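Local coordinates for gala protein type 1, 3 or 4 (Legionella pneumophila subsp. pneumophila, PDB 4XA9) that is a leucine-rich-repeat protein of a pathogenic bacterium that may bind small GTPases and activate their GTP hydrolysis, at residues F38-P43 with V64-V69. Sequence-based numbering, arbitrary orientation.
Sequences FLQNHP and VNKTSV
Gln40 reaches from the end of helix 32-41 to Lys66, in the loop that leads from helix 57-63 to strand 71-73, and can be followed atom by atom. Its CB only sets the direction: chi1 of -74° places CG opposite the carbonyl carbon, and the chain then runs extended toward the loop. CG comes within 3.6 Å of Lys66 O, and the amide carbon CD passes the same oxygen. At the tip, NE2 donates to Lys66 O over 3.0 Å with an N-H...O angle of 161°, hence nearly straight. The acceptor lies close to the plane of the Gln40 amide, whereas the donor stands 24° off the plane of the Lys66 carbonyl. The lysine's own ammonium does not join this contact; NZ turns back to Leu62 O at the end of the preceding helix.

One residue earlier, Leu39 makes the apolar half. Both its CB and its CD1 lie 3.8 Å from Thr67 CG2, so the methyl meets the leucine at two points, the side chains at a slant to each other, and CD1 also approaches Val69 CG2 at 4.2 Å. The Thr67 rotamer puts CG2 beside the backbone N, facing Leu39, and OG1 between the backbone N and the carbonyl carbon, where it accepts from Val69 N over 3.2 Å, forming an ST turn that leads the loop toward strand 71-73. Leu39 and Val69 both touch Leu48 of strand 47-49, which continues the apolar patch into the interior of the leucine-rich-repeat solenoid.

The last turn of helix 32-41 is thus joined to the loop between helix 57-63 and strand 71-73 in two layers: methyl contacts around buried Leu39 and Val69 and, nearer the surface, a single neutral amide-to-carbonyl bond, which implies cohesion by van der Waals contact and one directional bond, without any salt bridge between the two segments.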
loop_
_atom_site.group_PDB
_atom_site.type_symbol
_atom_site.label_atom_id
_atom_site.label_comp_id
_atom_site.label_asym_id
_atom_site.label_seq_id
_atom_site.Cartn_x
_atom_site.Cartn_y
_atom_site.Cartn_z
ATOM N N PHE A 38 26.929 1.640 16.074
ATOM C CA PHE A 38 26.337 2.929 16.393
ATOM C C PHE A 38 25.214 2.780 17.421
ATOM O O PHE A 38 25.101 3.591 18.343
ATOM C CB PHE A 38 25.816 3.601 15.120
ATOM C CG PHE A 38 25.274 4.984 15.338
ATOM C CD1 PHE A 38 26.124 6.086 15.341
ATOM C CD2 PHE A 38 23.916 5.190 15.518
ATOM C CE1 PHE A 38 25.631 7.359 15.533
ATOM C CE2 PHE A 38 23.416 6.459 15.714
ATOM C CZ PHE A 38 24.277 7.549 15.721
ATOM N N LEU A 39 24.391 1.747 17.263
ATOM C CA LEU A 39 23.282 1.508 18.191
ATOM C C LEU A 39 23.793 1.130 19.579
ATOM O O LEU A 39 23.215 1.534 20.583
ATOM C CB LEU A 39 22.354 0.417 17.657
ATOM C CG LEU A 39 21.550 0.795 16.405
ATOM C CD1 LEU A 39 20.887 -0.437 15.812
ATOM C CD2 LEU A 39 20.505 1.859 16.725
ATOM N N GLN A 40 24.882 0.366 19.632
ATOM C CA GLN A 40 25.489 -0.012 20.910
ATOM C C GLN A 40 26.081 1.200 21.627
ATOM O O GLN A 40 26.103 1.252 22.857
ATOM C CB GLN A 40 26.562 -1.080 20.692
ATOM C CG GLN A 40 25.973 -2.442 20.379
ATOM C CD GLN A 40 26.989 -3.404 19.814
ATOM O OE1 GLN A 40 28.062 -2.997 19.359
ATOM N NE2 GLN A 40 26.660 -4.693 19.842
ATOM N N ASN A 41 26.547 2.169 20.845
ATOM C CA ASN A 41 27.036 3.442 21.362
ATOM C C ASN A 41 25.913 4.374 21.814
ATOM O O ASN A 41 26.158 5.349 22.524
ATOM C CB ASN A 41 27.878 4.157 20.299
ATOM C CG ASN A 41 29.261 3.554 20.133
ATOM O OD1 ASN A 41 29.586 2.527 20.730
ATOM N ND2 ASN A 41 30.081 4.185 19.299
ATOM N N HIS A 42 24.689 4.092 21.373
ATOM C CA HIS A 42 23.537 4.901 21.760
ATOM C C HIS A 42 22.388 4.016 22.206
ATOM O O HIS A 42 21.390 3.906 21.505
ATOM C CB HIS A 42 23.078 5.797 20.611
ATOM C CG HIS A 42 24.163 6.661 20.055
ATOM N ND1 HIS A 42 25.076 6.205 19.130
ATOM C CD2 HIS A 42 24.494 7.947 20.309
ATOM C CE1 HIS A 42 25.920 7.177 18.832
ATOM N NE2 HIS A 42 25.586 8.247 19.531
ATOM N N PRO A 43 22.526 3.391 23.382
ATOM C CA PRO A 43 21.577 2.372 23.842
ATOM C C PRO A 43 20.147 2.887 24.018
ATOM O O PRO A 43 19.219 2.082 24.085
ATOM C CB PRO A 43 22.172 1.926 25.185
ATOM C CG PRO A 43 23.028 3.064 25.623
ATOM C CD PRO A 43 23.589 3.646 24.370
ATOM N N VAL A 64 20.632 -9.527 14.755
ATOM C CA VAL A 64 19.845 -10.096 15.848
ATOM C C VAL A 64 20.639 -10.250 17.145
ATOM O O VAL A 64 21.786 -10.717 17.142
ATOM C CB VAL A 64 19.244 -11.445 15.419
ATOM C CG1 VAL A 64 18.726 -12.224 16.618
ATOM C CG2 VAL A 64 18.108 -11.196 14.419
ATOM N N ASN A 65 20.019 -9.810 18.244
ATOM C CA ASN A 65 20.601 -9.878 19.584
ATOM C C ASN A 65 21.911 -9.099 19.722
ATOM O O ASN A 65 22.751 -9.424 20.561
ATOM C CB ASN A 65 20.801 -11.342 19.992
ATOM C CG ASN A 65 19.481 -12.049 20.251
ATOM O OD1 ASN A 65 18.587 -11.485 20.878
ATOM N ND2 ASN A 65 19.341 -13.270 19.739
ATOM N N LYS A 66 22.068 -8.059 18.906
ATOM C CA LYS A 66 23.222 -7.166 18.998
ATOM C C LYS A 66 22.885 -5.924 19.811
ATOM O O LYS A 66 23.760 -5.308 20.409
ATOM C CB LYS A 66 23.695 -6.739 17.603
ATOM C CG LYS A 66 24.356 -7.835 16.801
ATOM C CD LYS A 66 25.827 -7.939 17.159
ATOM C CE LYS A 66 26.484 -9.135 16.483
ATOM N NZ LYS A 66 26.470 -9.029 15.002
ATOM N N THR A 67 21.609 -5.555 19.803
ATOM C CA THR A 67 21.165 -4.272 20.336
ATOM C C THR A 67 19.926 -4.442 21.212
ATOM O O THR A 67 19.381 -5.539 21.317
ATOM C CB THR A 67 20.825 -3.276 19.204
ATOM O OG1 THR A 67 19.570 -3.636 18.612
ATOM C CG2 THR A 67 21.903 -3.289 18.122
ATOM N N SER A 68 19.472 -3.350 21.820
ATOM C CA SER A 68 18.259 -3.386 22.632
ATOM C C SER A 68 17.060 -2.813 21.873
ATOM O O SER A 68 16.047 -2.444 22.475
ATOM C CB SER A 68 18.471 -2.630 23.946
ATOM O OG SER A 68 19.439 -3.281 24.753
ATOM N N VAL A 69 17.181 -2.740 20.550
ATOM C CA VAL A 69 16.073 -2.315 19.702
ATOM C C VAL A 69 14.870 -3.235 19.905
ATOM O O VAL A 69 14.988 -4.454 19.779
ATOM C CB VAL A 69 16.481 -2.309 18.222
ATOM C CG1 VAL A 69 15.248 -2.290 17.318
ATOM C CG2 VAL A 69 17.383 -1.114 17.940
#